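Endo-N-acetyl-beta-D-glucosaminidase (Hypocrea jecorina, PDB 4AC1) hydrolyses the chitobiose core of N-linked glycans as a family 18 endo-beta-N-acetylglucosaminidase, and deglycosylates the fungus's own cellulases. Local coordinates at residues T63-T68 with F117-M122; D125-M130 with N187-S192; Q133-L138 with T173-T178. One frame throughout, in Å; residues are numbered along the deposited sequence. Where two conformers were deposited one is given.

In the fold
All three contacts belong to the single GH18 domain, a barrel of parallel strands wrapped by helices. Contact 1 closes first along the chain, pinning helix 62-73 to the turn that leads into strand 121-125. Contact 2 begins at the end of that same strand and crosses to strand 185-189; its centre lies about 23 Å from that of contact 1. Contact 3, between helices 132-146 and 172-179, is nested within the loop that contact 2 closes. The centres of contacts 2 and 3 are about 15 Å apart, and Met130 of contact 2 packs on Ile135 and Leu138. Contact 3 joins two outer helices, about 27 Å from contact 1 between centres, whereas contact 2 holds zinc near the strand ends.

Contact 1 (T63-T68 with F117-M122); sequences TLWNET and FQLEGM. With NAG (2-acetamido-2-deoxy-beta-D-glucopyranose), chain C.
Trp65 presents one face of its indole to Phe117, and this is where the packing is tight. Phe117 CD1 stands 3.4 Å from Trp65 CE2, over the ring but offset toward its rim, while Phe117 CB sits more squarely above the six-membered ring, 3.8 Å from its centroid. The phenyl group is not laid flat on the indole: the two planes make an angle of 31°, so the rings meet obliquely. Leu119 adds its CD2 methyl at the far end of the indole, 3.7 Å from Trp65 CZ3. On the other face of the indole, Leu64 CD2 lies over the centre, so the ring is clamped between two apolar groups. With CG anti to the carbonyl carbon (chi1 -65°), Trp65 leans off the helix toward Phe117, and its NE1 donates to Pro56 O, which fixes the rotation of the ring.

The looser part is bridged by water. Water 1 donates to Phe117 O at 2.9 Å and to Thr68 OG1 at 3.0 Å, tying helix to turn where no direct hydrogen bond spans the two segments. Thr68 OG1 spends its own proton on Trp65 O, 2.8 Å away, one turn back in the helix. The outer side carries sugar: Asn66 ND2 is bonded to C1 of an N-acetylglucosamine, whose acetyl O7 comes to 3.3 Å from Trp65 CB. The glycan root thus rests beside the buried indole.

Phe117 follows directly on helix 100-116, and Gln118, with positive phi, is the C-prime residue of the Schellman motif that ends it. Beyond the turn the chain enters strand 121-125. Helix 62-73 lies against the outside of the sheet here, with Trp65 touching Val38 and Phe41 of strand 35-42 and Thr68 touching Val78 of strand 77-83.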
loop_
_atom_site.group_PDB
_atom_site.type_symbol
_atom_site.label_atom_id
_atom_site.label_comp_id
_atom_site.label_asym_id
_atom_site.label_seq_id
_atom_site.Cartn_x
_atom_site.Cartn_y
_atom_site.Cartn_z
ATOM N N THR A 63 12.429 -13.213 11.535
ATOM C CA THR A 63 12.052 -12.200 12.522
ATOM C C THR A 63 10.779 -11.503 12.044
ATOM O O THR A 63 9.826 -11.359 12.785
ATOM C CB THR A 63 13.186 -11.160 12.767
ATOM O OG1 THR A 63 14.410 -11.829 13.128
ATOM C CG2 THR A 63 12.796 -10.172 13.869
ATOM N N LEU A 64 10.782 -11.091 10.774
ATOM C CA LEU A 64 9.633 -10.401 10.188
ATOM C C LEU A 64 8.329 -11.190 10.384
ATOM O O LEU A 64 7.361 -10.672 10.941
ATOM C CB LEU A 64 9.906 -10.122 8.707
ATOM C CG LEU A 64 8.958 -9.192 7.947
ATOM C CD1 LEU A 64 9.644 -8.649 6.704
ATOM C CD2 LEU A 64 7.672 -9.908 7.584
ATOM N N TRP A 65 8.303 -12.452 9.945
ATOM C CA TRP A 65 7.047 -13.210 9.979
ATOM C C TRP A 65 6.622 -13.532 11.403
ATOM O O TRP A 65 5.440 -13.527 11.704
ATOM C CB TRP A 65 7.080 -14.458 9.087
ATOM C CG TRP A 65 7.212 -14.120 7.620
ATOM C CD1 TRP A 65 8.238 -14.486 6.776
ATOM C CD2 TRP A 65 6.321 -13.306 6.828
ATOM N NE1 TRP A 65 8.022 -13.974 5.516
ATOM C CE2 TRP A 65 6.860 -13.244 5.522
ATOM C CE3 TRP A 65 5.115 -12.639 7.094
ATOM C CZ2 TRP A 65 6.239 -12.534 4.489
ATOM C CZ3 TRP A 65 4.504 -11.925 6.056
ATOM C CH2 TRP A 65 5.068 -11.884 4.778
ATOM N N ASN A 66 7.594 -13.795 12.279
ATOM C CA ASN A 66 7.277 -13.968 13.692
ATOM C C ASN A 66 6.626 -12.726 14.309
ATOM O O ASN A 66 5.653 -12.831 15.060
ATOM C CB ASN A 66 8.507 -14.390 14.480
ATOM C CG ASN A 66 8.695 -15.878 14.458
ATOM O OD1 ASN A 66 8.021 -16.594 15.184
ATOM N ND2 ASN A 66 9.588 -16.351 13.613
ATOM N N GLU A 67 7.141 -11.552 13.957
ATOM C CA GLU A 67 6.558 -10.302 14.456
ATOM C C GLU A 67 5.141 -10.048 13.924
ATOM O O GLU A 67 4.303 -9.466 14.615
ATOM C CB GLU A 67 7.468 -9.098 14.163
ATOM C CG GLU A 67 8.762 -9.125 14.978
ATOM C CD GLU A 67 9.534 -7.826 14.926
ATOM O OE1 GLU A 67 9.427 -7.094 13.922
ATOM O OE2 GLU A 67 10.256 -7.545 15.915
ATOM N N THR A 68 4.856 -10.487 12.697
ATOM C CA THR A 68 3.518 -10.212 12.142
ATOM C C THR A 68 2.383 -10.809 12.978
ATOM O O THR A 68 1.287 -10.251 13.021
ATOM C CB THR A 68 3.340 -10.632 10.654
ATOM O OG1 THR A 68 3.431 -12.054 10.531
ATOM C CG2 THR A 68 4.363 -9.943 9.734
ATOM N N PHE A 117 2.017 -17.212 4.120
ATOM C CA PHE A 117 2.509 -16.159 5.014
ATOM C C PHE A 117 1.378 -15.481 5.760
ATOM O O PHE A 117 1.586 -14.516 6.493
ATOM C CB PHE A 117 3.479 -15.244 4.262
ATOM C CG PHE A 117 4.678 -16.001 3.797
ATOM C CD1 PHE A 117 5.686 -16.342 4.696
ATOM C CD2 PHE A 117 4.727 -16.524 2.514
ATOM C CE1 PHE A 117 6.761 -17.128 4.301
ATOM C CE2 PHE A 117 5.808 -17.310 2.110
ATOM C CZ PHE A 117 6.822 -17.609 3.012
ATOM N N GLN A 118 0.186 -16.051 5.598
ATOM C CA GLN A 118 -0.994 -15.707 6.384
ATOM C C GLN A 118 -1.338 -14.217 6.282
ATOM O O GLN A 118 -1.688 -13.556 7.267
ATOM C CB GLN A 118 -0.846 -16.211 7.832
ATOM C CG GLN A 118 -0.687 -17.739 7.891
ATOM C CD GLN A 118 -0.499 -18.305 9.289
ATOM O OE1 GLN A 118 0.049 -17.662 10.176
ATOM N NE2 GLN A 118 -0.933 -19.543 9.476
ATOM N N LEU A 119 -1.271 -13.715 5.054
ATOM C CA LEU A 119 -1.576 -12.314 4.786
ATOM C C LEU A 119 -3.068 -12.076 4.759
ATOM O O LEU A 119 -3.838 -12.949 4.351
ATOM C CB LEU A 119 -0.963 -11.886 3.457
ATOM C CG LEU A 119 0.560 -12.013 3.368
ATOM C CD1 LEU A 119 1.024 -11.628 1.973
ATOM C CD2 LEU A 119 1.277 -11.163 4.422
ATOM N N GLU A 120 -3.474 -10.891 5.184
ATOM C CA GLU A 120 -4.887 -10.554 5.289
ATOM C C GLU A 120 -5.359 -9.684 4.138
ATOM O O GLU A 120 -6.521 -9.304 4.071
ATOM C CB GLU A 120 -5.150 -9.876 6.629
ATOM C CG GLU A 120 -4.710 -10.781 7.772
ATOM C CD GLU A 120 -5.071 -10.281 9.137
ATOM O OE1 GLU A 120 -4.473 -9.284 9.603
ATOM O OE2 GLU A 120 -5.938 -10.912 9.772
ATOM N N GLY A 121 -4.443 -9.384 3.230
ATOM C CA GLY A 121 -4.762 -8.589 2.063
ATOM C C GLY A 121 -3.563 -8.475 1.164
ATOM O O GLY A 121 -2.452 -8.864 1.517
ATOM N N MET A 122 -3.815 -7.967 -0.032
ATOM C CA MET A 122 -2.787 -7.728 -1.024
ATOM C C MET A 122 -3.018 -6.387 -1.724
ATOM O O MET A 122 -4.102 -6.124 -2.242
ATOM C CB MET A 122 -2.736 -8.891 -2.039
ATOM C CG MET A 122 -1.606 -8.797 -3.079
ATOM S SD MET A 122 0.077 -8.757 -2.419
ATOM C CE MET A 122 0.018 -10.170 -1.328
HETATM C C1 NAG C . 9.853 -17.766 13.527
HETATM C C2 NAG C . 9.282 -18.464 12.290
HETATM C C3 NAG C . 9.642 -19.947 12.306
HETATM C C4 NAG C . 11.157 -20.084 12.406
HETATM C C5 NAG C . 11.662 -19.308 13.625
HETATM C C6 NAG C . 13.181 -19.300 13.686
HETATM C C7 NAG C . 7.306 -17.756 11.078
HETATM C C8 NAG C . 5.822 -17.578 11.101
HETATM N N2 NAG C . 7.852 -18.255 12.191
HETATM O O3 NAG C . 9.155 -20.561 11.133
HETATM O O4 NAG C . 11.536 -21.442 12.527
HETATM O O5 NAG C . 11.247 -17.947 13.567
HETATM O O6 NAG C . 13.570 -18.947 14.997
HETATM O O7 NAG C . 7.960 -17.446 10.083
HETATM O O HOH W 1 1.253 -12.534 8.595
#

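Contact 2 (D125-M130 with N187-S192); sequences DVEQPM and NTQFYS. With ZN (zinc ion), chain G; ACT (acetate ion), chain D.
Gln189 reaches from the end of its strand toward Asp125 and Glu127, and it is the side chain to follow. Its CB lies 3.8 Å above the plane of the Tyr191 ring, toward the rim, so the tyrosine shields the root of the chain. From CG the chain runs extended (chi2 -169°), which carries the amide out beside a bound acetate, probably picked up from the crystallisation liquor; CD is 3.5 Å from the acetate carbon. OE1 then comes to 3.1 Å from acetate O, and a second zinc ion lies about 2 Å from the nearest atom of this side chain, which belongs to the zinc site. NE2 finds its clear hydrogen-bond acceptor in Ala155 O, and stands 3.3 Å from Asp125 OD1. The amide and carboxylate planes are turned 79° to each other.

Glu127 supplies the only protein ligand of the zinc ion that carries the acetate, through OE2. Acetate OXT and four waters fill the other positions, making six, and water 2 also donates to Glu127 OE1 at 2.8 Å. The same OXT also lies close to Asp125 OD2 (2.6 Å). The other oxygen, acetate O, accepts a 2.6 Å hydrogen bond from Tyr191 OH and another from zinc-bound water 5, with a weak one from water 3. Acetate and metal thereby bridge segments that have little direct contact.

Asp123, Asp125 and Glu127 fit the DxDxE signature of family 18, consistent with the zinc and acetate occupying the active-site cleft. Asp125 ends strand 121-125 and Gln189 ends strand 185-189, with strand 151-154 between them; Ala155 follows that middle strand. Tyr191 touches Met253 and Trp255 of strand 251-255, beyond strand 216-221.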
loop_
_atom_site.group_PDB
_atom_site.type_symbol
_atom_site.label_atom_id
_atom_site.label_comp_id
_atom_site.label_asym_id
_atom_site.label_seq_id
_atom_site.Cartn_x
_atom_site.Cartn_y
_atom_site.Cartn_z
ATOM N N ASP A 125 0.451 -2.752 -6.487
ATOM C CA ASP A 125 1.103 -1.465 -6.747
ATOM C C ASP A 125 1.725 -1.519 -8.127
ATOM O O ASP A 125 2.863 -1.946 -8.308
ATOM C CB ASP A 125 2.147 -1.201 -5.663
ATOM C CG ASP A 125 2.778 0.176 -5.742
ATOM O OD1 ASP A 125 2.500 0.972 -6.664
ATOM O OD2 ASP A 125 3.621 0.443 -4.847
ATOM N N VAL A 126 0.939 -1.128 -9.116
ATOM C CA VAL A 126 1.284 -1.362 -10.512
ATOM C C VAL A 126 1.991 -0.133 -11.070
ATOM O O VAL A 126 1.378 0.916 -11.288
ATOM C CB VAL A 126 0.019 -1.705 -11.339
ATOM C CG1 VAL A 126 0.397 -1.982 -12.789
ATOM C CG2 VAL A 126 -0.717 -2.910 -10.720
ATOM N N GLU A 127 3.302 -0.253 -11.236
ATOM C CA GLU A 127 4.118 0.875 -11.664
ATOM C C GLU A 127 4.672 0.702 -13.085
ATOM O O GLU A 127 5.489 1.509 -13.535
ATOM C CB GLU A 127 5.233 1.181 -10.650
ATOM C CG GLU A 127 4.748 1.641 -9.279
ATOM C CD GLU A 127 5.889 2.013 -8.339
ATOM O OE1 GLU A 127 7.004 2.300 -8.823
ATOM O OE2 GLU A 127 5.673 2.027 -7.117
ATOM N N GLN A 128 4.227 -0.337 -13.787
ATOM C CA GLN A 128 4.511 -0.496 -15.225
ATOM C C GLN A 128 3.185 -0.841 -15.890
ATOM O O GLN A 128 2.259 -1.261 -15.197
ATOM C CB GLN A 128 5.556 -1.587 -15.507
ATOM C CG GLN A 128 6.887 -1.392 -14.802
ATOM C CD GLN A 128 6.862 -1.868 -13.351
ATOM O OE1 GLN A 128 6.222 -2.866 -13.018
ATOM N NE2 GLN A 128 7.565 -1.146 -12.488
ATOM N N PRO A 129 3.077 -0.673 -17.226
ATOM C CA PRO A 129 1.774 -0.916 -17.861
ATOM C C PRO A 129 1.267 -2.357 -17.757
ATOM O O PRO A 129 2.033 -3.314 -17.954
ATOM C CB PRO A 129 2.025 -0.544 -19.327
ATOM C CG PRO A 129 3.127 0.467 -19.256
ATOM C CD PRO A 129 4.027 -0.047 -18.166
ATOM N N MET A 130 -0.013 -2.488 -17.416
ATOM C CA MET A 130 -0.735 -3.762 -17.413
ATOM C C MET A 130 -2.056 -3.525 -18.134
ATOM O O MET A 130 -2.658 -2.458 -17.974
ATOM C CB MET A 130 -0.994 -4.246 -15.979
ATOM C CG MET A 130 -1.623 -5.612 -15.887
ATOM S SD MET A 130 -1.902 -6.082 -14.176
ATOM C CE MET A 130 -2.001 -7.876 -14.327
ATOM N N ASN A 187 -4.423 3.311 -2.243
ATOM C CA ASN A 187 -3.264 3.907 -1.583
ATOM C C ASN A 187 -2.705 4.942 -2.536
ATOM O O ASN A 187 -1.848 4.648 -3.373
ATOM C CB ASN A 187 -2.228 2.819 -1.306
ATOM C CG ASN A 187 -2.678 1.864 -0.235
ATOM O OD1 ASN A 187 -2.906 2.269 0.909
ATOM N ND2 ASN A 187 -2.833 0.589 -0.605
ATOM N N THR A 188 -3.225 6.157 -2.431
ATOM C CA THR A 188 -3.069 7.112 -3.524
ATOM C C THR A 188 -1.787 7.920 -3.343
ATOM O O THR A 188 -1.576 8.550 -2.304
ATOM C CB THR A 188 -4.330 7.988 -3.664
ATOM O OG1 THR A 188 -5.478 7.147 -3.829
ATOM C CG2 THR A 188 -4.263 8.874 -4.887
ATOM N N GLN A 189 -0.904 7.846 -4.339
ATOM C CA GLN A 189 0.433 8.416 -4.187
ATOM C C GLN A 189 0.445 9.913 -4.525
ATOM O O GLN A 189 0.510 10.291 -5.702
ATOM C CB GLN A 189 1.449 7.640 -5.032
ATOM C CG GLN A 189 1.336 6.120 -4.895
ATOM C CD GLN A 189 2.505 5.371 -5.508
ATOM O OE1 GLN A 189 3.646 5.804 -5.376
ATOM N NE2 GLN A 189 2.237 4.256 -6.175
ATOM N N PHE A 190 0.359 10.750 -3.485
ATOM C CA PHE A 190 0.464 12.212 -3.615
ATOM C C PHE A 190 1.929 12.644 -3.491
ATOM O O PHE A 190 2.320 13.373 -2.559
ATOM C CB PHE A 190 -0.391 12.939 -2.559
ATOM C CG PHE A 190 -1.887 12.769 -2.736
ATOM C CD1 PHE A 190 -2.551 11.650 -2.223
ATOM C CD2 PHE A 190 -2.635 13.747 -3.389
ATOM C CE1 PHE A 190 -3.926 11.507 -2.376
ATOM C CE2 PHE A 190 -4.013 13.616 -3.544
ATOM C CZ PHE A 190 -4.660 12.491 -3.030
ATOM N N TYR A 191 2.738 12.186 -4.433
ATOM C CA TYR A 191 4.164 12.495 -4.457
ATOM C C TYR A 191 4.740 12.139 -5.821
ATOM O O TYR A 191 4.001 11.685 -6.701
ATOM C CB TYR A 191 4.915 11.812 -3.304
ATOM C CG TYR A 191 4.602 10.352 -3.032
ATOM C CD1 TYR A 191 5.307 9.323 -3.668
ATOM C CD2 TYR A 191 3.680 9.996 -2.037
ATOM C CE1 TYR A 191 5.058 7.965 -3.372
ATOM C CE2 TYR A 191 3.429 8.661 -1.728
ATOM C CZ TYR A 191 4.113 7.652 -2.393
ATOM O OH TYR A 191 3.839 6.343 -2.050
ATOM N N SER A 192 6.043 12.386 -5.996
ATOM C CA SER A 192 6.770 12.089 -7.237
ATOM C C SER A 192 6.299 12.917 -8.425
ATOM O O SER A 192 6.634 12.612 -9.572
ATOM C CB SER A 192 6.732 10.592 -7.561
ATOM O OG SER A 192 7.344 9.877 -6.511
HETATM ZN ZN ZN G . 6.605 2.984 -5.560
HETATM C C ACT D . 4.481 3.360 -3.458
HETATM O O ACT D . 5.164 4.354 -3.128
HETATM O OXT ACT D . 4.818 2.781 -4.514
HETATM C CH3 ACT D . 3.313 2.925 -2.634
HETATM O O HOH W 2 8.277 2.905 -6.431
HETATM O O HOH W 3 5.930 5.040 -6.167
HETATM O O HOH W 4 7.108 1.144 -4.594
HETATM O O HOH W 5 7.651 3.971 -3.931
#

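Contact 3 (Q133-L138 with T173-T178); sequences QGIDRL and TALQQT
Asp136 and Thr178 are joined by water 6, which donates to Asp136 OD2 at 2.6 Å and to Thr178 OG1 at 2.9 Å. The two oxygens themselves, Asp136 OD2 and Thr178 OG1, stand 3.6 Å apart, and the water takes the place of a direct bond. This bridge sits at the outer margin, where Thr178 is exposed and Asp136 only partly covered. The carboxylate is steadied from its own helix as well, because Gln132 NE2 donates to OD1; two different groups therefore hold its two oxygens and limit its swing.

Deeper in, Leu175 does the packing. Its CD1 methyl comes to 3.3 Å from Asp136 OD1, a close approach of a methyl to a carboxylate oxygen, as the two side chains lie alongside, pointing opposite ways. The same methyl reaches Ile135 CG2 at 4.2 Å, so it touches Asp136 closely and Ile135 more loosely. Leu175 gets it there with CG anti to the backbone N (chi1 -177°), which points CD1 across the interface at helix 132-146. Ile135 comes in roughly perpendicular to it, and both residues also lie on Leu154 of strand 151-154 beneath. Polar atoms thus face outward and branched aliphatic side chains face the sheet.

The short axes approach to 10.6 Å and make an angle of 34°, running in the same general direction, with Asp136 and Leu175 nearest in backbone terms. Between the two helices the chain passes through strand 151-154, and each helix is followed by a strand parallel to the last. These successive beta-alpha-beta crossovers, with neighbouring helices packed side by side around a parallel barrel, are the hallmark of the (beta/alpha)8 TIM-barrel fold that family 18 enzymes share.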
loop_
_atom_site.group_PDB
_atom_site.type_symbol
_atom_site.label_atom_id
_atom_site.label_comp_id
_atom_site.label_asym_id
_atom_site.label_seq_id
_atom_site.Cartn_x
_atom_site.Cartn_y
_atom_site.Cartn_z
ATOM N N GLN A 133 -7.741 -5.892 -19.144
ATOM C CA GLN A 133 -8.199 -7.259 -18.935
ATOM C C GLN A 133 -7.379 -7.947 -17.835
ATOM O O GLN A 133 -7.922 -8.690 -17.016
ATOM C CB GLN A 133 -8.100 -8.059 -20.231
ATOM C CG GLN A 133 -8.698 -9.448 -20.111
ATOM C CD GLN A 133 -8.428 -10.333 -21.309
ATOM O OE1 GLN A 133 -7.681 -9.967 -22.216
ATOM N NE2 GLN A 133 -9.026 -11.522 -21.309
ATOM N N GLY A 134 -6.072 -7.708 -17.852
ATOM C CA GLY A 134 -5.169 -8.315 -16.872
ATOM C C GLY A 134 -5.437 -7.895 -15.430
ATOM O O GLY A 134 -5.540 -8.740 -14.532
ATOM N N ILE A 135 -5.567 -6.590 -15.190
ATOM C CA ILE A 135 -5.827 -6.128 -13.822
ATOM C C ILE A 135 -7.210 -6.545 -13.366
ATOM O O ILE A 135 -7.388 -6.966 -12.222
ATOM C CB ILE A 135 -5.576 -4.589 -13.611
ATOM C CG1 ILE A 135 -5.566 -4.231 -12.115
ATOM C CG2 ILE A 135 -6.590 -3.739 -14.378
ATOM C CD1 ILE A 135 -4.457 -4.948 -11.319
ATOM N N ASP A 136 -8.190 -6.452 -14.266
ATOM C CA ASP A 136 -9.549 -6.854 -13.916
ATOM C C ASP A 136 -9.595 -8.332 -13.498
ATOM O O ASP A 136 -10.227 -8.689 -12.497
ATOM C CB ASP A 136 -10.525 -6.605 -15.076
ATOM C CG ASP A 136 -10.762 -5.119 -15.385
ATOM O OD1 ASP A 136 -10.152 -4.201 -14.786
ATOM O OD2 ASP A 136 -11.593 -4.860 -16.287
ATOM N N ARG A 137 -8.932 -9.189 -14.278
ATOM C CA ARG A 137 -8.859 -10.610 -13.979
ATOM C C ARG A 137 -8.176 -10.849 -12.643
ATOM O O ARG A 137 -8.653 -11.636 -11.838
ATOM C CB ARG A 137 -8.114 -11.355 -15.089
ATOM C CG ARG A 137 -7.824 -12.820 -14.761
ATOM C CD ARG A 137 -7.149 -13.564 -15.893
ATOM N NE ARG A 137 -5.840 -13.016 -16.238
ATOM C CZ ARG A 137 -5.088 -13.452 -17.246
ATOM N NH1 ARG A 137 -5.530 -14.436 -18.019
ATOM N NH2 ARG A 137 -3.907 -12.898 -17.491
ATOM N N LEU A 138 -7.052 -10.183 -12.406
ATOM C CA LEU A 138 -6.303 -10.428 -11.185
ATOM C C LEU A 138 -7.128 -10.130 -9.940
ATOM O O LEU A 138 -7.152 -10.915 -8.997
ATOM C CB LEU A 138 -5.021 -9.603 -11.195
ATOM C CG LEU A 138 -4.073 -9.728 -10.002
ATOM C CD1 LEU A 138 -3.670 -11.190 -9.725
ATOM C CD2 LEU A 138 -2.853 -8.848 -10.242
ATOM N N THR A 173 -10.502 4.572 -13.622
ATOM C CA THR A 173 -11.945 4.824 -13.621
ATOM C C THR A 173 -12.684 3.618 -14.195
ATOM O O THR A 173 -13.711 3.228 -13.651
ATOM C CB THR A 173 -12.359 6.096 -14.355
ATOM O OG1 THR A 173 -11.743 6.102 -15.638
ATOM C CG2 THR A 173 -11.959 7.351 -13.568
ATOM N N ALA A 174 -12.151 2.985 -15.239
ATOM C CA ALA A 174 -12.751 1.748 -15.754
ATOM C C ALA A 174 -12.696 0.651 -14.687
ATOM O O ALA A 174 -13.684 -0.049 -14.460
ATOM C CB ALA A 174 -12.049 1.297 -17.013
ATOM N N LEU A 175 -11.536 0.489 -14.043
ATOM C CA LEU A 175 -11.386 -0.490 -12.958
ATOM C C LEU A 175 -12.394 -0.271 -11.832
ATOM O O LEU A 175 -13.016 -1.230 -11.342
ATOM C CB LEU A 175 -9.963 -0.459 -12.399
ATOM C CG LEU A 175 -9.628 -1.471 -11.301
ATOM C CD1 LEU A 175 -9.753 -2.886 -11.814
ATOM C CD2 LEU A 175 -8.228 -1.219 -10.768
ATOM N N GLN A 176 -12.554 0.983 -11.410
ATOM C CA GLN A 176 -13.506 1.287 -10.347
ATOM C C GLN A 176 -14.918 0.877 -10.777
ATOM O O GLN A 176 -15.675 0.304 -9.982
ATOM C CB GLN A 176 -13.436 2.772 -9.933
ATOM C CG GLN A 176 -14.591 3.263 -9.044
ATOM C CD GLN A 176 -14.681 2.558 -7.699
ATOM O OE1 GLN A 176 -13.666 2.293 -7.045
ATOM N NE2 GLN A 176 -15.899 2.284 -7.259
ATOM N N GLN A 177 -15.269 1.141 -12.033
ATOM C CA GLN A 177 -16.604 0.760 -12.502
ATOM C C GLN A 177 -16.860 -0.754 -12.461
ATOM O O GLN A 177 -17.910 -1.198 -11.996
ATOM C CB GLN A 177 -16.870 1.300 -13.900
ATOM C CG GLN A 177 -16.933 2.826 -13.944
ATOM C CD GLN A 177 -17.437 3.372 -15.259
ATOM O OE1 GLN A 177 -18.140 2.684 -15.996
ATOM N NE2 GLN A 177 -17.091 4.624 -15.555
ATOM N N THR A 178 -15.902 -1.549 -12.933
ATOM C CA THR A 178 -16.110 -3.000 -13.103
ATOM C C THR A 178 -15.747 -3.818 -11.853
ATOM O O THR A 178 -16.410 -4.818 -11.552
ATOM C CB THR A 178 -15.346 -3.543 -14.331
ATOM O OG1 THR A 178 -13.964 -3.217 -14.193
ATOM C CG2 THR A 178 -15.858 -2.930 -15.622
HETATM O O HOH W 6 -12.338 -2.337 -16.406
#